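Local structure of L-hydantoinase (Arthrobacter aurescens, 1GKR) at residues Y281-P286 with A331-L336; T18-L23 with A30-D35; I396-D401 with M417-A422; M427-V432 with F445-T450; I64-K69 with P94-P99. The protein hydrolyses 5-substituted hydantoins, preferring aryl over alkyl derivatives, as a zinc-dependent homotetrameric cyclic amidase whose stereoselectivity depends on the substrate. All coordinates share one frame; numbering follows the deposited sequence.

Interaction 1: Y281-P286 with A331-L336; sequences YMKVAP and AGNGAL
The flat carboxamide of Asn-333 is approached from two directions by residues of 281-286. Ala-285 CB stands near the nitrogen, 3.6 Å from ND2, while the aliphatic part of Lys-283 arrives at the other end, with CE nearest OD1. The Lys-283 side chain is extended, CG anti to the backbone N (chi1 -175°), and this straight run carries NZ past the amide to Ala-331 O at 2.7 Å. That donor sits 25° from the carbonyl plane. NZ is also bonded to Val-328 O, so two main-chain oxygens hold the ammonium group, and Tyr-208 adds a cation-pi contact. The peptide of Lys-283 is itself pinned: Gly-334 N donates to Lys-283 O over 3.1 Å, in the carbonyl plane, and Asn-333 CA makes a CA-H...O contact with the same oxygen. A water donates to both Tyr-281 O and Gly-334 O. The Tyr-281 hydroxyl is bonded to Glu-322 and its ring meets that of Tyr-411. The two loops meet beside the binuclear zinc site, where Ala-285 lies about 4 Å from zinc ligand His-183 between side chains; helix 205-211 packs Tyr-208 against Ala-285 and Asn-333, and the loops lead onward to helices 291-303 and 341-350.

Interaction 2: T18-L23 with A30-D35; sequences TEADIL and AAISAD
Segments 18-23 and 30-33 run antiparallel, their short axes 4.7 Å apart and their directions differing by 158°, with Asp-21/Ser-33 and Leu-23/Ala-31 as hydrogen-bonded pairs on either side of the non-hydrogen-bonded pair Ile-22/Ile-32. Asp-21 and Ser-33 bond in both directions, N to O, and the straightest link, 173° at the hydrogen, runs from Leu-23 N to Ala-31 O at 2.9 Å. Leu-23 O takes two donors, Ala-31 N at 3.1 Å and Ala-30 N at 2.7 Å. On the face shared by Asp-21, Leu-23, Ala-31 and Ser-33, Leu-23 CG lies 3.9 Å from Ala-31 CB; its chi1 of -55° sets CG beside the backbone N, and CD2 bends over the Ala-31 carbonyl. The hairpin of strands 16-25 and 28-33 thus carries a classic beta bulge, in which Ala-30 and Ala-31 both oppose Leu-23. It belongs to the beta-rich part of the subunit that flanks the catalytic barrel in this family, well away from the zinc site. On the face of Ile-22 and Ile-32, Ile-32 CG2 reaches Ala-20 CB at 3.7 Å. The Asp-21 carboxylate is held by residues outside the pair, OD1 by Asn-8 N and OD2 by Thr-36 OG1. Leu-23 also packs on Phe-2 and Ile-5 of strand 2-7. Along its outer side, 31-33 pairs antiparallel with a strand of the second subunit, extending the sheet across the interface, where Ala-31 packs on Ser-33 of that neighbouring subunit.

Interaction 3: I396-D401 with M417-A422; sequences IDTKVD and MPVTGA
Met-417 opens the contact by offering its carbonyl O to Val-400 N at 2.8 Å, the donor lying nearly along the C=O axis, while Met-417 CB touches Val-400 CG1 at 3.9 Å. Lys-399 CA adds a CA-H...O contact to the same oxygen. Pro-418, which has no N-H to give, faces Lys-399 as a non-hydrogen-bonded pair: the lysine chain is bent at chi2 (-69°), bringing CD to 3.8 Å from Pro-418 CA. Val-419 then forms the hydrogen-bonded pair with Thr-398, its N donating to Thr-398 O at 2.7 Å from well above the carbonyl plane; the return bond, Thr-398 N to Val-419 O, is weak. Their side chains lie side by side, pointing the same way, with Thr-398 CG2 3.8 Å from Val-419 CB. Thr-420 O accepts from Ile-396 N at 3.0 Å, while Thr-420 OG1 is bonded to Asn-351 ND2. Behind the strand, helix 341-350 meets Val-419 through Pro-343 and Thr-347, and Met-417 through Met-344. The chemistry is therefore that of a short antiparallel pairing in which main-chain bonds set the register and small apolar contacts accompany them; direct polar bonding between side chains plays no part in joining these two segments.

Interaction 4: M427-V432 with F445-T450; sequences MVRGTV and FGQFVT
Arg-429 NH2 sits 3.5 Å above one face of the Phe-445 ring, displaced toward the rim, and its CZ is 4.6 Å from the ring centroid, 31° off the normal: an off-centre cation-pi contact. The same nitrogen gives a weak bond to Phe-445 O, which lies near the guanidinium plane at its edge. Gln-447 CG lies over the centre of one guanidinium face, the two side chains crossing at about a right angle. A water bridges Arg-429 NH1 and Phe-445 O. Around the ring, Val-428 CG2 approaches CE2 at 3.6 Å and Thr-431 OG1 comes close to CZ, both obliquely, while Val-428 O lies at the edge in plane. Phe-445 reaches this position with CG anti to its backbone N (chi1 171°). In the next shell, Asp-120 fixes the arginine through a salt bridge to NE and also accepts from Gln-447 N, so that one carboxylate ties the arginine and the backbone of the residue over its face. With an alanine here in place of Arg-429, the Asp-120 carboxylate would probably lose its cationic mate and the Phe-445 ring its cation-pi partner. The arginine rides on a type I' turn from Val-428 to Thr-431, closed by reciprocal main-chain bonds between these two residues. The turn connects strands 418-428 and 431-435, and the irregular segment 445-450 runs past strand 120-123, Gln-447 and Val-449 bonding to Phe-121 main chain.

Interaction 5: I64-K69 with P94-P99; sequences IDMDLK and PITFPP
Two hydrogen bonds join the loops. Thr-96 OG1 donates to Ile-64 O at 3.0 Å, approaching from far above the carbonyl plane, 64° out of it; the hydroxyl is anti to the backbone N (chi1 177°), which directs it at the 64-69 loop. The second, Asp-67 N to Phe-97 O, is weak. Apolar and mixed packing fills in around them. Ile-64 CG2 slides past Thr-96 CB at 3.7 Å, and Met-66 CB rests near Thr-96 OG1. Leu-68 CD1 crosses Phe-97 obliquely at CB, 3.9 Å away, while the Asp-67 carboxylate reaches Phe-97 CD2 and Pro-98 CD, both 3.8 Å from OD2, its plane inclined 50° to the ring. A valine in place of Thr-96 is likely to leave Ile-64 O without this hydroxyl donor and weaken the tie between the loops. The Asp-65 carboxylate anchors the 64-69 loop, internally through OD2 to Met-66 N at 2.8 Å and outward by a salt bridge from OD2 to Arg-116 and a bond from Phe-75 N to OD1. These loops follow strands 51-62 and 87-92 of the barrel, and Ile-95 lies about 4 Å from zinc ligand His-62 between side chains. One hydroxyl bond, a weak main-chain bond and mixed packing thus tie together two irregular loops bordering the metal centre, one of them braced by a buried carboxylate.

How the interactions relate
Along the chain, interaction 2 closes first, then come 5, 1, 3 and 4, each finished before the next begins. Interactions 1 and 5, centres about 18 Å apart, join loops of the barrel domain near the two zinc ions. Interaction 2 lies far from both, 42 to 43 Å between centres and across the middle of the chain, at a subunit interface. Interactions 3 and 4 share strand 418-428, one near its start and the other at its far end, with centres about 26 Å apart. Interaction 4 also approaches interaction 2, nearest atoms about 7 Å apart. None of the five touches another; interactions 1 and 5 border the zinc site, while 2 to 4 lie away from the annotated metal ligands.

Interaction 1: Y281-P286 with A331-L336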
# COMPACT_ATOMS: atom_id res chain seq x y z
N TYR A 281 32.65 15.45 -16.20
CA TYR A 281 31.85 15.47 -17.42
C TYR A 281 30.59 14.64 -17.27
O TYR A 281 29.76 14.54 -18.17
CB TYR A 281 32.69 14.98 -18.59
CG TYR A 281 33.74 16.00 -18.95
CD1 TYR A 281 33.37 17.23 -19.50
CD2 TYR A 281 35.09 15.79 -18.64
CE1 TYR A 281 34.31 18.23 -19.72
CE2 TYR A 281 36.04 16.78 -18.85
CZ TYR A 281 35.64 18.00 -19.39
OH TYR A 281 36.55 19.00 -19.59
N MET A 282 30.44 14.07 -16.09
CA MET A 282 29.32 13.22 -15.75
C MET A 282 28.59 13.87 -14.59
O MET A 282 27.58 13.35 -14.10
CB MET A 282 29.88 11.87 -15.34
CG MET A 282 28.89 10.91 -14.80
SD MET A 282 29.74 9.68 -13.82
CE MET A 282 31.16 9.49 -14.75
N LYS A 283 29.10 15.00 -14.12
CA LYS A 283 28.47 15.69 -13.01
C LYS A 283 27.21 16.37 -13.50
O LYS A 283 27.27 17.35 -14.24
CB LYS A 283 29.39 16.74 -12.41
CG LYS A 283 28.79 17.37 -11.18
CD LYS A 283 29.71 18.40 -10.58
CE LYS A 283 29.02 19.13 -9.45
NZ LYS A 283 29.87 20.23 -8.96
N VAL A 284 26.07 15.85 -13.07
CA VAL A 284 24.80 16.40 -13.48
C VAL A 284 23.87 16.41 -12.26
O VAL A 284 24.21 15.85 -11.22
CB VAL A 284 24.27 15.52 -14.65
CG1 VAL A 284 23.60 14.30 -14.11
CG2 VAL A 284 23.37 16.34 -15.56
N ALA A 285 22.72 17.08 -12.34
CA ALA A 285 21.82 17.12 -11.18
C ALA A 285 20.40 16.83 -11.60
O ALA A 285 19.87 17.51 -12.48
CB ALA A 285 21.86 18.46 -10.52
N PRO A 286 19.76 15.83 -10.97
CA PRO A 286 20.27 14.95 -9.91
C PRO A 286 21.45 14.11 -10.37
O PRO A 286 21.62 13.87 -11.56
CB PRO A 286 19.08 14.04 -9.60
CG PRO A 286 17.93 14.77 -10.12
CD PRO A 286 18.42 15.40 -11.38
N ALA A 331 33.19 22.35 -10.45
CA ALA A 331 32.76 22.03 -11.80
C ALA A 331 31.25 22.24 -11.82
O ALA A 331 30.56 21.99 -10.83
CB ALA A 331 33.10 20.58 -12.12
N GLY A 332 30.74 22.74 -12.94
CA GLY A 332 29.30 22.97 -13.04
C GLY A 332 28.54 21.74 -13.50
O GLY A 332 29.11 20.81 -14.06
N ASN A 333 27.23 21.74 -13.27
CA ASN A 333 26.40 20.61 -13.68
C ASN A 333 25.98 20.70 -15.15
O ASN A 333 25.80 21.79 -15.70
CB ASN A 333 25.13 20.54 -12.83
CG ASN A 333 25.43 20.32 -11.36
OD1 ASN A 333 26.43 19.70 -11.00
ND2 ASN A 333 24.55 20.82 -10.50
N GLY A 334 25.82 19.55 -15.79
CA GLY A 334 25.39 19.57 -17.16
C GLY A 334 26.12 18.62 -18.07
O GLY A 334 27.24 18.20 -17.77
N ALA A 335 25.49 18.28 -19.18
CA ALA A 335 26.10 17.40 -20.15
C ALA A 335 25.37 17.60 -21.46
O ALA A 335 24.17 17.80 -21.45
CB ALA A 335 25.97 15.96 -19.71
N LEU A 336 26.11 17.57 -22.57
CA LEU A 336 25.50 17.71 -23.89
C LEU A 336 24.84 16.37 -24.16
O LEU A 336 25.23 15.37 -23.57
CB LEU A 336 26.56 17.99 -24.95
CG LEU A 336 27.36 19.28 -24.75
CD1 LEU A 336 28.36 19.45 -25.87
CD2 LEU A 336 26.43 20.47 -24.74
O HOH W 1 29.35 17.13 -19.17

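Interaction 2: T18-L23 with A30-D35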
# COMPACT_ATOMS: atom_id res chain seq x y z
N THR A 18 4.67 -1.67 -39.11
CA THR A 18 3.85 -1.98 -40.27
C THR A 18 4.63 -1.62 -41.54
O THR A 18 5.30 -0.60 -41.60
CB THR A 18 2.48 -1.27 -40.25
OG1 THR A 18 2.65 0.13 -40.13
CG2 THR A 18 1.65 -1.76 -39.06
N GLU A 19 4.56 -2.49 -42.54
CA GLU A 19 5.27 -2.27 -43.79
C GLU A 19 4.48 -1.45 -44.79
O GLU A 19 3.46 -1.92 -45.30
CB GLU A 19 5.62 -3.61 -44.41
CG GLU A 19 6.48 -4.46 -43.52
CD GLU A 19 6.73 -5.83 -44.09
OE1 GLU A 19 5.78 -6.65 -44.12
OE2 GLU A 19 7.87 -6.11 -44.52
N ALA A 20 4.95 -0.24 -45.09
CA ALA A 20 4.26 0.61 -46.04
C ALA A 20 5.13 1.71 -46.61
O ALA A 20 6.32 1.80 -46.33
CB ALA A 20 3.04 1.21 -45.39
N ASP A 21 4.51 2.55 -47.43
CA ASP A 21 5.20 3.68 -48.02
C ASP A 21 4.50 4.95 -47.54
O ASP A 21 3.28 4.97 -47.32
CB ASP A 21 5.12 3.63 -49.55
CG ASP A 21 5.87 2.45 -50.14
OD1 ASP A 21 6.61 1.77 -49.39
OD2 ASP A 21 5.72 2.22 -51.36
N ILE A 22 5.29 6.02 -47.38
CA ILE A 22 4.75 7.29 -46.93
C ILE A 22 4.76 8.31 -48.04
O ILE A 22 5.78 8.54 -48.68
CB ILE A 22 5.55 7.83 -45.73
CG1 ILE A 22 5.54 6.79 -44.61
CG2 ILE A 22 4.94 9.12 -45.22
CD1 ILE A 22 6.48 7.09 -43.50
N LEU A 23 3.59 8.90 -48.27
CA LEU A 23 3.40 9.91 -49.31
C LEU A 23 3.24 11.22 -48.57
O LEU A 23 2.32 11.37 -47.75
CB LEU A 23 2.10 9.67 -50.09
CG LEU A 23 1.78 8.35 -50.79
CD1 LEU A 23 2.44 8.30 -52.14
CD2 LEU A 23 2.19 7.18 -49.91
N ALA A 30 0.49 12.76 -46.38
CA ALA A 30 -0.74 12.82 -47.15
C ALA A 30 -1.37 11.43 -47.24
O ALA A 30 -2.60 11.30 -47.38
CB ALA A 30 -0.44 13.35 -48.53
N ALA A 31 -0.53 10.40 -47.15
CA ALA A 31 -1.02 9.04 -47.24
C ALA A 31 0.01 8.00 -46.81
O ALA A 31 1.21 8.25 -46.82
CB ALA A 31 -1.45 8.74 -48.65
N ILE A 32 -0.50 6.84 -46.42
CA ILE A 32 0.33 5.71 -46.04
C ILE A 32 -0.28 4.57 -46.82
O ILE A 32 -1.48 4.28 -46.68
CB ILE A 32 0.23 5.40 -44.55
CG1 ILE A 32 0.71 6.62 -43.76
CG2 ILE A 32 1.05 4.15 -44.23
CD1 ILE A 32 0.62 6.45 -42.27
N SER A 33 0.51 3.91 -47.65
CA SER A 33 -0.08 2.84 -48.43
C SER A 33 0.85 1.66 -48.64
O SER A 33 2.07 1.78 -48.59
CB SER A 33 -0.57 3.39 -49.76
OG SER A 33 0.32 3.08 -50.80
N ALA A 34 0.23 0.50 -48.87
CA ALA A 34 0.98 -0.73 -49.05
C ALA A 34 1.82 -0.73 -50.31
O ALA A 34 2.90 -1.31 -50.34
CB ALA A 34 0.01 -1.91 -49.06
N ASP A 35 1.33 -0.06 -51.34
CA ASP A 35 2.05 -0.02 -52.61
C ASP A 35 1.86 1.31 -53.34
O ASP A 35 0.73 1.80 -53.47
CB ASP A 35 1.58 -1.19 -53.48
CG ASP A 35 2.14 -1.13 -54.89
OD1 ASP A 35 1.48 -0.51 -55.76
OD2 ASP A 35 3.22 -1.71 -55.12
O HOH W 2 3.90 -3.44 -48.22

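Interaction 3: I396-D401 with M417-A422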
# COMPACT_ATOMS: atom_id res chain seq x y z
N ILE A 396 25.37 -0.36 -37.64
CA ILE A 396 26.49 0.56 -37.79
C ILE A 396 27.57 0.16 -36.81
O ILE A 396 27.33 -0.55 -35.83
CB ILE A 396 26.05 2.00 -37.44
CG1 ILE A 396 24.99 2.48 -38.42
CG2 ILE A 396 27.23 2.92 -37.44
CD1 ILE A 396 25.40 2.36 -39.87
N ASP A 397 28.78 0.61 -37.09
CA ASP A 397 29.91 0.35 -36.21
C ASP A 397 30.73 1.61 -36.23
O ASP A 397 31.32 1.96 -37.25
CB ASP A 397 30.74 -0.82 -36.71
CG ASP A 397 31.94 -1.09 -35.82
OD1 ASP A 397 31.74 -1.31 -34.61
OD2 ASP A 397 33.07 -1.06 -36.35
N THR A 398 30.76 2.30 -35.09
CA THR A 398 31.50 3.55 -34.99
C THR A 398 31.57 3.99 -33.53
O THR A 398 31.08 3.29 -32.64
CB THR A 398 30.82 4.63 -35.87
OG1 THR A 398 31.52 5.86 -35.74
CG2 THR A 398 29.37 4.81 -35.47
N LYS A 399 32.21 5.13 -33.29
CA LYS A 399 32.34 5.66 -31.93
C LYS A 399 31.79 7.08 -31.87
O LYS A 399 31.73 7.77 -32.88
CB LYS A 399 33.82 5.73 -31.50
CG LYS A 399 34.62 4.45 -31.62
CD LYS A 399 34.17 3.40 -30.61
CE LYS A 399 35.11 2.21 -30.62
NZ LYS A 399 36.51 2.63 -30.31
N VAL A 400 31.39 7.52 -30.69
CA VAL A 400 30.93 8.89 -30.57
C VAL A 400 32.22 9.71 -30.42
O VAL A 400 33.09 9.36 -29.60
CB VAL A 400 29.98 9.09 -29.34
CG1 VAL A 400 30.40 8.21 -28.22
CG2 VAL A 400 29.99 10.54 -28.88
N ASP A 401 32.37 10.74 -31.24
CA ASP A 401 33.55 11.60 -31.21
C ASP A 401 33.13 13.04 -30.88
O ASP A 401 32.80 13.82 -31.77
CB ASP A 401 34.25 11.56 -32.57
CG ASP A 401 35.53 12.37 -32.60
OD1 ASP A 401 35.93 12.92 -31.54
OD2 ASP A 401 36.13 12.46 -33.69
N MET A 417 32.69 6.18 -26.68
CA MET A 417 31.84 5.00 -26.64
C MET A 417 31.34 4.56 -28.00
O MET A 417 31.15 5.37 -28.91
CB MET A 417 30.66 5.24 -25.73
CG MET A 417 30.99 5.04 -24.29
SD MET A 417 29.55 5.31 -23.27
CE MET A 417 30.36 6.18 -21.87
N PRO A 418 31.14 3.25 -28.16
CA PRO A 418 30.66 2.70 -29.43
C PRO A 418 29.20 3.03 -29.73
O PRO A 418 28.39 3.21 -28.83
CB PRO A 418 30.89 1.20 -29.26
CG PRO A 418 30.69 1.00 -27.81
CD PRO A 418 31.42 2.17 -27.20
N VAL A 419 28.91 3.10 -31.02
CA VAL A 419 27.58 3.40 -31.53
C VAL A 419 27.26 2.36 -32.59
O VAL A 419 27.97 2.26 -33.59
CB VAL A 419 27.56 4.79 -32.17
CG1 VAL A 419 26.20 5.06 -32.80
CG2 VAL A 419 27.91 5.84 -31.14
N THR A 420 26.20 1.58 -32.39
CA THR A 420 25.83 0.55 -33.36
C THR A 420 24.52 0.84 -34.08
O THR A 420 24.10 0.08 -34.94
CB THR A 420 25.72 -0.83 -32.68
OG1 THR A 420 24.71 -0.79 -31.66
CG2 THR A 420 27.05 -1.24 -32.08
N GLY A 421 23.88 1.95 -33.73
CA GLY A 421 22.63 2.29 -34.39
C GLY A 421 22.47 3.79 -34.40
O GLY A 421 22.87 4.45 -33.44
N ALA A 422 21.91 4.34 -35.47
CA ALA A 422 21.73 5.78 -35.53
C ALA A 422 20.88 6.22 -36.69
O ALA A 422 20.72 5.49 -37.67
CB ALA A 422 23.08 6.46 -35.62

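Interaction 4: M427-V432 with F445-T450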
# COMPACT_ATOMS: atom_id res chain seq x y z
N MET A 427 14.32 14.07 -41.60
CA MET A 427 13.59 15.12 -42.28
C MET A 427 12.50 15.70 -41.42
O MET A 427 11.89 14.99 -40.61
CB MET A 427 12.99 14.62 -43.61
CG MET A 427 11.79 13.69 -43.51
SD MET A 427 10.74 13.71 -45.03
CE MET A 427 11.75 12.85 -46.19
N VAL A 428 12.27 17.00 -41.58
CA VAL A 428 11.19 17.63 -40.84
C VAL A 428 10.32 18.34 -41.87
O VAL A 428 10.83 18.98 -42.80
CB VAL A 428 11.70 18.60 -39.72
CG1 VAL A 428 13.18 18.53 -39.62
CG2 VAL A 428 11.19 20.02 -39.95
N ARG A 429 9.01 18.16 -41.71
CA ARG A 429 8.02 18.74 -42.61
C ARG A 429 8.33 18.47 -44.09
O ARG A 429 8.27 19.37 -44.94
CB ARG A 429 7.86 20.23 -42.32
CG ARG A 429 7.05 20.48 -41.07
CD ARG A 429 7.00 21.95 -40.70
NE ARG A 429 8.30 22.45 -40.26
CZ ARG A 429 9.13 23.15 -41.02
NH1 ARG A 429 8.80 23.44 -42.27
NH2 ARG A 429 10.30 23.54 -40.54
N GLY A 430 8.66 17.22 -44.38
CA GLY A 430 8.93 16.84 -45.74
C GLY A 430 10.26 17.22 -46.36
O GLY A 430 10.48 16.93 -47.54
N THR A 431 11.17 17.86 -45.63
CA THR A 431 12.43 18.17 -46.29
C THR A 431 13.63 17.59 -45.53
O THR A 431 13.67 17.60 -44.30
CB THR A 431 12.58 19.72 -46.55
OG1 THR A 431 13.61 20.26 -45.74
CG2 THR A 431 11.26 20.45 -46.28
N VAL A 432 14.58 17.02 -46.27
CA VAL A 432 15.74 16.41 -45.64
C VAL A 432 16.63 17.47 -45.02
O VAL A 432 17.19 18.30 -45.74
CB VAL A 432 16.57 15.60 -46.65
CG1 VAL A 432 17.72 14.90 -45.93
CG2 VAL A 432 15.68 14.58 -47.32
N PHE A 445 15.28 27.71 -40.66
CA PHE A 445 14.38 26.74 -41.24
C PHE A 445 13.34 26.25 -40.22
O PHE A 445 12.19 25.97 -40.58
CB PHE A 445 15.17 25.54 -41.76
CG PHE A 445 14.30 24.39 -42.18
CD1 PHE A 445 13.56 24.45 -43.36
CD2 PHE A 445 14.19 23.26 -41.37
CE1 PHE A 445 12.72 23.40 -43.73
CE2 PHE A 445 13.35 22.21 -41.73
CZ PHE A 445 12.62 22.28 -42.91
N GLY A 446 13.75 26.15 -38.95
CA GLY A 446 12.87 25.70 -37.89
C GLY A 446 11.65 26.58 -37.64
O GLY A 446 11.74 27.81 -37.64
N GLN A 447 10.51 25.94 -37.43
CA GLN A 447 9.26 26.64 -37.18
C GLN A 447 8.86 26.48 -35.72
O GLN A 447 9.21 25.50 -35.06
CB GLN A 447 8.13 26.07 -38.00
CG GLN A 447 8.44 25.81 -39.43
CD GLN A 447 8.15 27.00 -40.29
OE1 GLN A 447 8.84 28.02 -40.22
NE2 GLN A 447 7.11 26.89 -41.12
N PHE A 448 8.10 27.45 -35.24
CA PHE A 448 7.58 27.45 -33.89
C PHE A 448 6.41 26.48 -33.90
O PHE A 448 5.61 26.48 -34.84
CB PHE A 448 7.09 28.86 -33.59
CG PHE A 448 6.42 29.00 -32.26
CD1 PHE A 448 7.12 28.80 -31.08
CD2 PHE A 448 5.09 29.39 -32.19
CE1 PHE A 448 6.50 28.99 -29.84
CE2 PHE A 448 4.46 29.58 -30.96
CZ PHE A 448 5.16 29.38 -29.79
N VAL A 449 6.30 25.61 -32.90
CA VAL A 449 5.16 24.70 -32.87
C VAL A 449 4.46 24.91 -31.54
O VAL A 449 5.09 25.27 -30.54
CB VAL A 449 5.56 23.21 -33.10
CG1 VAL A 449 7.03 23.10 -33.39
CG2 VAL A 449 5.16 22.35 -31.92
N THR A 450 3.15 24.72 -31.52
CA THR A 450 2.40 24.93 -30.30
C THR A 450 1.09 24.14 -30.21
O THR A 450 0.90 23.16 -30.90
CB THR A 450 2.09 26.42 -30.17
OG1 THR A 450 1.55 26.69 -28.87
CG2 THR A 450 1.09 26.84 -31.25
O HOH W 3 10.49 25.96 -43.12

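Interaction 5: I64-K69 with P94-P99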
# COMPACT_ATOMS: atom_id res chain seq x y z
N ILE A 64 20.07 27.29 -24.34
CA ILE A 64 20.27 28.54 -23.61
C ILE A 64 20.25 29.77 -24.50
O ILE A 64 19.29 30.54 -24.45
CB ILE A 64 21.60 28.56 -22.85
CG1 ILE A 64 21.77 27.28 -22.02
CG2 ILE A 64 21.65 29.80 -21.96
CD1 ILE A 64 21.08 27.31 -20.68
N ASP A 65 21.32 29.95 -25.28
CA ASP A 65 21.48 31.06 -26.22
C ASP A 65 21.30 32.42 -25.56
O ASP A 65 21.70 32.63 -24.41
CB ASP A 65 20.48 30.90 -27.37
CG ASP A 65 20.94 31.59 -28.67
OD1 ASP A 65 21.81 31.03 -29.38
OD2 ASP A 65 20.41 32.69 -28.98
N MET A 66 20.69 33.35 -26.29
CA MET A 66 20.45 34.71 -25.81
C MET A 66 21.75 35.40 -25.39
O MET A 66 22.80 35.17 -25.99
CB MET A 66 19.44 34.69 -24.68
CG MET A 66 18.14 33.99 -25.07
SD MET A 66 17.45 34.61 -26.65
CE MET A 66 16.32 35.88 -26.02
N ASP A 67 21.70 36.24 -24.36
CA ASP A 67 22.89 36.96 -23.93
C ASP A 67 24.08 36.09 -23.54
O ASP A 67 25.20 36.57 -23.41
CB ASP A 67 22.57 37.92 -22.76
CG ASP A 67 21.67 39.07 -23.18
OD1 ASP A 67 21.36 39.19 -24.39
OD2 ASP A 67 21.28 39.86 -22.29
N LEU A 68 23.84 34.80 -23.37
CA LEU A 68 24.90 33.90 -22.98
C LEU A 68 25.28 32.96 -24.12
O LEU A 68 25.96 31.96 -23.90
CB LEU A 68 24.46 33.07 -21.78
CG LEU A 68 23.93 33.85 -20.57
CD1 LEU A 68 23.44 32.86 -19.52
CD2 LEU A 68 25.03 34.76 -20.01
N LYS A 69 24.85 33.28 -25.33
CA LYS A 69 25.12 32.39 -26.44
C LYS A 69 26.59 32.02 -26.67
O LYS A 69 26.88 30.91 -27.08
CB LYS A 69 24.49 32.93 -27.72
CG LYS A 69 25.21 34.07 -28.38
CD LYS A 69 24.33 34.70 -29.46
CE LYS A 69 23.21 35.52 -28.85
NZ LYS A 69 22.28 36.09 -29.86
N PRO A 94 13.43 27.52 -19.98
CA PRO A 94 13.57 28.96 -19.86
C PRO A 94 14.73 29.42 -19.01
O PRO A 94 14.72 30.54 -18.52
CB PRO A 94 12.24 29.36 -19.26
CG PRO A 94 12.05 28.27 -18.24
CD PRO A 94 12.56 27.00 -18.91
N ILE A 95 15.72 28.56 -18.81
CA ILE A 95 16.88 28.93 -18.00
C ILE A 95 17.90 29.57 -18.93
O ILE A 95 18.62 28.87 -19.65
CB ILE A 95 17.59 27.72 -17.37
CG1 ILE A 95 16.59 26.75 -16.73
CG2 ILE A 95 18.60 28.22 -16.36
CD1 ILE A 95 16.10 27.14 -15.39
N THR A 96 17.97 30.89 -18.91
CA THR A 96 18.90 31.61 -19.75
C THR A 96 18.91 33.04 -19.27
O THR A 96 18.26 33.36 -18.28
CB THR A 96 18.47 31.55 -21.26
OG1 THR A 96 19.38 32.32 -22.04
CG2 THR A 96 17.08 32.10 -21.46
N PHE A 97 19.66 33.91 -19.93
CA PHE A 97 19.64 35.31 -19.54
C PHE A 97 19.46 36.18 -20.75
O PHE A 97 20.21 36.08 -21.72
CB PHE A 97 20.91 35.74 -18.83
CG PHE A 97 20.78 37.10 -18.20
CD1 PHE A 97 20.19 37.24 -16.95
CD2 PHE A 97 21.16 38.24 -18.90
CE1 PHE A 97 19.97 38.52 -16.40
CE2 PHE A 97 20.95 39.52 -18.36
CZ PHE A 97 20.35 39.65 -17.11
N PRO A 98 18.43 37.04 -20.73
CA PRO A 98 17.51 37.15 -19.59
C PRO A 98 16.63 35.90 -19.46
O PRO A 98 16.38 35.19 -20.43
CB PRO A 98 16.71 38.39 -19.93
CG PRO A 98 16.63 38.33 -21.42
CD PRO A 98 18.04 37.95 -21.82
N PRO A 99 16.15 35.63 -18.24
CA PRO A 99 15.29 34.48 -17.95
C PRO A 99 14.00 34.58 -18.72
O PRO A 99 13.42 35.66 -18.80
CB PRO A 99 15.04 34.61 -16.45
CG PRO A 99 16.20 35.37 -15.97
CD PRO A 99 16.37 36.42 -17.02